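Local coordinates for ESX secretion system protein EccC (Thermomonospora curvata, PDB 4NH0) that forms the multidomain ATPase motor of a type VII secretion system, which exports proteins including EsxA and EsxB from the cell, at residues A[268-282]-A[323-335]. Sequence-based numbering, arbitrary orientation.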
loop_
_atom_site.group_PDB
_atom_site.type_symbol
_atom_site.label_atom_id
_atom_site.label_comp_id
_atom_site.label_asym_id
_atom_site.label_seq_id
_atom_site.Cartn_x
_atom_site.Cartn_y
_atom_site.Cartn_z
ATOM N N LEU A 268 -51.874 1.643 -17.679
ATOM C CA LEU A 268 -51.798 0.981 -16.383
ATOM C C LEU A 268 -51.352 1.963 -15.310
ATOM O O LEU A 268 -51.820 1.916 -14.172
ATOM C CB LEU A 268 -50.843 -0.213 -16.435
ATOM C CG LEU A 268 -51.313 -1.420 -17.246
ATOM C CD1 LEU A 268 -50.293 -2.547 -17.177
ATOM C CD2 LEU A 268 -52.671 -1.892 -16.754
ATOM N N TRP A 269 -50.449 2.862 -15.686
ATOM C CA TRP A 269 -49.885 3.827 -14.752
ATOM C C TRP A 269 -50.590 5.172 -14.849
ATOM O O TRP A 269 -49.996 6.215 -14.578
ATOM C CB TRP A 269 -48.391 4.001 -15.011
ATOM C CG TRP A 269 -47.615 2.727 -14.918
ATOM C CD1 TRP A 269 -48.014 1.565 -14.326
ATOM C CD2 TRP A 269 -46.306 2.480 -15.444
ATOM N NE1 TRP A 269 -47.032 0.613 -14.445
ATOM C CE2 TRP A 269 -45.973 1.150 -15.128
ATOM C CE3 TRP A 269 -45.384 3.257 -16.150
ATOM C CZ2 TRP A 269 -44.758 0.580 -15.492
ATOM C CZ3 TRP A 269 -44.178 2.689 -16.510
ATOM C CH2 TRP A 269 -43.876 1.363 -16.182
ATOM N N ARG A 270 -51.859 5.143 -15.242
ATOM C CA ARG A 270 -52.651 6.361 -15.357
ATOM C C ARG A 270 -52.851 6.997 -13.986
ATOM O O ARG A 270 -52.842 6.299 -12.971
ATOM C CB ARG A 270 -54.006 6.064 -16.005
ATOM C CG ARG A 270 -54.450 4.615 -15.910
ATOM C CD ARG A 270 -55.743 4.397 -16.680
ATOM N NE ARG A 270 -56.392 3.133 -16.343
ATOM C CZ ARG A 270 -57.591 2.770 -16.783
ATOM N NH1 ARG A 270 -58.280 3.578 -17.579
ATOM N NH2 ARG A 270 -58.108 1.601 -16.429
ATOM N N PRO A 271 -53.025 8.330 -13.950
ATOM C CA PRO A 271 -53.254 9.040 -12.688
ATOM C C PRO A 271 -54.478 8.522 -11.943
ATOM O O PRO A 271 -55.601 8.643 -12.431
ATOM C CB PRO A 271 -53.461 10.494 -13.133
ATOM C CG PRO A 271 -53.815 10.409 -14.584
ATOM C CD PRO A 271 -53.028 9.250 -15.098
ATOM N N ARG A 272 -54.252 7.946 -10.768
ATOM C CA ARG A 272 -55.330 7.371 -9.978
ATOM C C ARG A 272 -55.931 8.398 -9.027
ATOM O O ARG A 272 -55.255 9.345 -8.627
ATOM C CB ARG A 272 -54.823 6.158 -9.194
ATOM C CG ARG A 272 -54.334 5.020 -10.070
ATOM C CD ARG A 272 -54.461 3.689 -9.353
ATOM N NE ARG A 272 -54.738 2.601 -10.283
ATOM C CZ ARG A 272 -55.244 1.425 -9.927
ATOM N NH1 ARG A 272 -55.535 1.185 -8.656
ATOM N NH2 ARG A 272 -55.466 0.492 -10.842
ATOM N N PRO A 273 -57.213 8.218 -8.671
ATOM C CA PRO A 273 -57.868 9.067 -7.670
ATOM C C PRO A 273 -57.148 9.008 -6.327
ATOM O O PRO A 273 -56.399 8.063 -6.087
ATOM C CB PRO A 273 -59.272 8.466 -7.565
ATOM C CG PRO A 273 -59.492 7.801 -8.878
ATOM C CD PRO A 273 -58.154 7.265 -9.284
ATOM N N GLN A 274 -57.379 10.001 -5.470
ATOM C CA GLN A 274 -56.688 10.092 -4.186
ATOM C C GLN A 274 -56.846 8.828 -3.346
ATOM O O GLN A 274 -55.925 8.433 -2.633
ATOM C CB GLN A 274 -57.191 11.300 -3.390
ATOM C CG GLN A 274 -56.874 12.649 -4.017
ATOM C CD GLN A 274 -57.893 13.068 -5.058
ATOM O OE1 GLN A 274 -58.859 12.352 -5.321
ATOM N NE2 GLN A 274 -57.681 14.233 -5.658
ATOM N N ARG A 275 -58.010 8.195 -3.435
ATOM C CA ARG A 275 -58.260 6.975 -2.680
ATOM C C ARG A 275 -57.538 5.783 -3.297
ATOM O O ARG A 275 -56.947 4.970 -2.588
ATOM C CB ARG A 275 -59.759 6.684 -2.596
ATOM C CG ARG A 275 -60.096 5.572 -1.618
ATOM C CD ARG A 275 -61.515 5.062 -1.793
ATOM N NE ARG A 275 -61.806 3.977 -0.861
ATOM C CZ ARG A 275 -62.871 3.189 -0.937
ATOM N NH1 ARG A 275 -63.757 3.355 -1.909
ATOM N NH2 ARG A 275 -63.050 2.228 -0.041
ATOM N N ASN A 276 -57.585 5.687 -4.621
ATOM C CA ASN A 276 -56.999 4.554 -5.330
ATOM C C ASN A 276 -55.477 4.604 -5.407
ATOM O O ASN A 276 -54.849 3.677 -5.917
ATOM C CB ASN A 276 -57.580 4.459 -6.741
ATOM C CG ASN A 276 -58.939 3.795 -6.766
ATOM O OD1 ASN A 276 -59.055 2.604 -7.053
ATOM N ND2 ASN A 276 -59.979 4.563 -6.464
ATOM N N ARG A 277 -54.887 5.686 -4.912
ATOM C CA ARG A 277 -53.435 5.779 -4.850
ATOM C C ARG A 277 -52.899 4.817 -3.800
ATOM O O ARG A 277 -53.384 4.790 -2.671
ATOM C CB ARG A 277 -52.985 7.206 -4.538
ATOM C CG ARG A 277 -53.258 8.201 -5.648
ATOM C CD ARG A 277 -52.502 9.499 -5.425
ATOM N NE ARG A 277 -52.832 10.498 -6.437
ATOM C CZ ARG A 277 -53.621 11.543 -6.221
ATOM N NH1 ARG A 277 -54.158 11.732 -5.024
ATOM N NH2 ARG A 277 -53.870 12.404 -7.198
ATOM N N LEU A 278 -51.904 4.024 -4.189
ATOM C CA LEU A 278 -51.282 3.041 -3.307
ATOM C C LEU A 278 -52.314 2.094 -2.704
ATOM O O LEU A 278 -52.165 1.636 -1.573
ATOM C CB LEU A 278 -50.488 3.740 -2.201
ATOM C CG LEU A 278 -48.993 3.960 -2.451
ATOM C CD1 LEU A 278 -48.733 4.525 -3.836
ATOM C CD2 LEU A 278 -48.414 4.878 -1.389
ATOM N N ARG A 279 -53.361 1.811 -3.471
ATOM C CA ARG A 279 -54.413 0.899 -3.046
ATOM C C ARG A 279 -54.640 -0.171 -4.103
ATOM O O ARG A 279 -55.132 0.114 -5.194
ATOM C CB ARG A 279 -55.711 1.659 -2.776
ATOM C CG ARG A 279 -56.919 0.762 -2.560
ATOM C CD ARG A 279 -58.185 1.577 -2.368
ATOM N NE ARG A 279 -58.344 2.029 -0.990
ATOM C CZ ARG A 279 -59.178 1.475 -0.117
ATOM N NH1 ARG A 279 -59.934 0.448 -0.478
ATOM N NH2 ARG A 279 -59.260 1.949 1.118
ATOM N N VAL A 280 -54.275 -1.404 -3.773
ATOM C CA VAL A 280 -54.399 -2.517 -4.704
ATOM C C VAL A 280 -55.088 -3.706 -4.047
ATOM O O VAL A 280 -54.986 -3.894 -2.836
ATOM C CB VAL A 280 -53.021 -2.956 -5.237
ATOM C CG1 VAL A 280 -52.428 -1.880 -6.130
ATOM C CG2 VAL A 280 -52.085 -3.275 -4.084
ATOM N N PRO A 281 -55.808 -4.509 -4.845
ATOM C CA PRO A 281 -56.436 -5.724 -4.321
ATOM C C PRO A 281 -55.414 -6.831 -4.087
ATOM O O PRO A 281 -54.477 -6.973 -4.870
ATOM C CB PRO A 281 -57.419 -6.110 -5.427
ATOM C CG PRO A 281 -56.802 -5.574 -6.664
ATOM C CD PRO A 281 -56.141 -4.287 -6.262
ATOM N N ILE A 282 -55.595 -7.599 -3.019
ATOM C CA ILE A 282 -54.689 -8.698 -2.711
ATOM C C ILE A 282 -55.414 -10.037 -2.779
ATOM O O ILE A 282 -54.782 -11.091 -2.817
ATOM C CB ILE A 282 -54.055 -8.538 -1.319
ATOM C CG1 ILE A 282 -55.131 -8.584 -0.233
ATOM C CG2 ILE A 282 -53.265 -7.243 -1.240
ATOM C CD1 ILE A 282 -54.592 -8.400 1.168
ATOM N N THR A 323 -47.316 -10.907 -4.866
ATOM C CA THR A 323 -48.577 -10.411 -5.398
ATOM C C THR A 323 -48.777 -8.935 -5.077
ATOM O O THR A 323 -49.220 -8.165 -5.926
ATOM C CB THR A 323 -49.767 -11.216 -4.847
ATOM O OG1 THR A 323 -49.540 -12.614 -5.063
ATOM C CG2 THR A 323 -51.056 -10.804 -5.533
ATOM N N LEU A 324 -48.444 -8.545 -3.851
ATOM C CA LEU A 324 -48.604 -7.160 -3.422
ATOM C C LEU A 324 -47.708 -6.219 -4.215
ATOM O O LEU A 324 -48.153 -5.175 -4.685
ATOM C CB LEU A 324 -48.311 -7.022 -1.929
ATOM C CG LEU A 324 -48.399 -5.597 -1.380
ATOM C CD1 LEU A 324 -49.771 -5.006 -1.650
ATOM C CD2 LEU A 324 -48.086 -5.567 0.105
ATOM N N VAL A 325 -46.441 -6.596 -4.359
ATOM C CA VAL A 325 -45.477 -5.779 -5.085
ATOM C C VAL A 325 -45.836 -5.669 -6.564
ATOM O O VAL A 325 -45.868 -4.573 -7.123
ATOM C CB VAL A 325 -44.051 -6.346 -4.950
ATOM C CG1 VAL A 325 -43.102 -5.638 -5.901
ATOM C CG2 VAL A 325 -43.566 -6.219 -3.516
ATOM N N LEU A 326 -46.114 -6.807 -7.190
ATOM C CA LEU A 326 -46.430 -6.841 -8.614
ATOM C C LEU A 326 -47.694 -6.048 -8.929
ATOM O O LEU A 326 -47.783 -5.400 -9.971
ATOM C CB LEU A 326 -46.584 -8.284 -9.095
ATOM C CG LEU A 326 -46.801 -8.462 -10.597
ATOM C CD1 LEU A 326 -45.635 -7.873 -11.368
ATOM C CD2 LEU A 326 -46.989 -9.928 -10.948
ATOM N N ALA A 327 -48.667 -6.099 -8.025
ATOM C CA ALA A 327 -49.908 -5.353 -8.198
ATOM C C ALA A 327 -49.643 -3.855 -8.170
ATOM O O ALA A 327 -50.137 -3.113 -9.018
ATOM C CB ALA A 327 -50.912 -5.732 -7.127
ATOM N N LEU A 328 -48.863 -3.416 -7.189
ATOM C CA LEU A 328 -48.487 -2.012 -7.075
ATOM C C LEU A 328 -47.704 -1.556 -8.300
ATOM O O LEU A 328 -47.844 -0.419 -8.749
ATOM C CB LEU A 328 -47.663 -1.778 -5.808
ATOM C CG LEU A 328 -48.431 -1.753 -4.488
ATOM C CD1 LEU A 328 -47.472 -1.721 -3.314
ATOM C CD2 LEU A 328 -49.368 -0.562 -4.443
ATOM N N ALA A 329 -46.884 -2.451 -8.837
ATOM C CA ALA A 329 -46.079 -2.147 -10.012
ATOM C C ALA A 329 -46.951 -1.977 -11.251
ATOM O O ALA A 329 -46.618 -1.212 -12.152
ATOM C CB ALA A 329 -45.047 -3.237 -10.239
ATOM N N MET A 330 -48.068 -2.694 -11.289
ATOM C CA MET A 330 -48.966 -2.652 -12.437
ATOM C C MET A 330 -49.976 -1.517 -12.342
ATOM O O MET A 330 -50.759 -1.297 -13.263
ATOM C CB MET A 330 -49.709 -3.980 -12.579
ATOM C CG MET A 330 -48.863 -5.117 -13.109
ATOM S SD MET A 330 -49.827 -6.625 -13.299
ATOM C CE MET A 330 -50.155 -7.018 -11.588
ATOM N N THR A 331 -49.959 -0.798 -11.226
ATOM C CA THR A 331 -50.932 0.260 -10.995
ATOM C C THR A 331 -50.262 1.619 -10.847
ATOM O O THR A 331 -50.926 2.655 -10.885
ATOM C CB THR A 331 -51.773 -0.026 -9.742
ATOM O OG1 THR A 331 -50.904 -0.257 -8.628
ATOM C CG2 THR A 331 -52.640 -1.254 -9.957
ATOM N N HIS A 332 -48.946 1.610 -10.675
ATOM C CA HIS A 332 -48.192 2.844 -10.506
ATOM C C HIS A 332 -46.938 2.856 -11.369
ATOM O O HIS A 332 -46.357 1.810 -11.654
ATOM C CB HIS A 332 -47.810 3.043 -9.038
ATOM C CG HIS A 332 -48.981 3.060 -8.107
ATOM N ND1 HIS A 332 -49.705 1.929 -7.799
ATOM C CD2 HIS A 332 -49.554 4.072 -7.416
ATOM C CE1 HIS A 332 -50.673 2.243 -6.958
ATOM N NE2 HIS A 332 -50.604 3.538 -6.711
ATOM N N SER A 333 -46.528 4.049 -11.783
ATOM C CA SER A 333 -45.300 4.217 -12.547
ATOM C C SER A 333 -44.109 4.303 -11.602
ATOM O O SER A 333 -44.269 4.677 -10.441
ATOM C CB SER A 333 -45.381 5.470 -13.421
ATOM O OG SER A 333 -45.407 6.642 -12.625
ATOM N N PRO A 334 -42.907 3.956 -12.092
ATOM C CA PRO A 334 -41.689 4.112 -11.291
ATOM C C PRO A 334 -41.453 5.569 -10.914
ATOM O O PRO A 334 -40.685 5.868 -10.001
ATOM C CB PRO A 334 -40.585 3.603 -12.223
ATOM C CG PRO A 334 -41.282 2.709 -13.183
ATOM C CD PRO A 334 -42.632 3.317 -13.390
ATOM N N GLU A 335 -42.127 6.462 -11.628
ATOM C CA GLU A 335 -42.047 7.893 -11.387
ATOM C C GLU A 335 -42.629 8.264 -10.025
ATOM O O GLU A 335 -42.216 9.247 -9.413
ATOM C CB GLU A 335 -42.780 8.645 -12.500
ATOM C CG GLU A 335 -42.431 10.115 -12.623
ATOM C CD GLU A 335 -42.959 10.725 -13.907
ATOM O OE1 GLU A 335 -43.780 11.664 -13.830
ATOM O OE2 GLU A 335 -42.558 10.261 -14.995
#
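Trp269 lays one face of its indole beneath the chain that leaves helix 317-329: Ser333 CA sits over the five-membered ring and Pro334 CD, 3.7 Å from the centroid, over the six-membered ring, both as CH-pi contacts. The indole NE1 reaches the helix end and donates to Ala329 O at 3.0 Å, bent to 133°, the acceptor tilted out of the indole plane. Were Trp269 replaced by an alanine, Ala329 O would probably lose this donor and a gap open against Ser333 and Pro334. Away from the indole, Thr331 CG2 rests on one face of the Arg272 guanidinium. His332, its CG anti to the carbonyl carbon (chi1 -57°), stands its ring across to turn 276-279, where NE2 accepts Leu278 N at 2.9 Å and 155°, while Leu278 CD1 lies above the ring plane near NE2 and CD2. ND1 donates to Leu328 O and shares a hydrogen bond with Thr331 OG1, 2.6 Å away. The Val280 bump of strand 279-284 fills a hollow lined by Leu324, Ala327, Leu328 and Thr331, with CG2 3.8 Å from Leu324 CD1 and CG1 3.7 Å from Leu328 CD2. The helix follows the predicted Walker A loop of the first FtsK domain; its far end seats against the sheet's antiparallel flank. NE2 accepting and ND1 donating to Leu328 O suggest a neutral His332, protonated on ND1, joining helix end to turn beside the apolar patch around Val280.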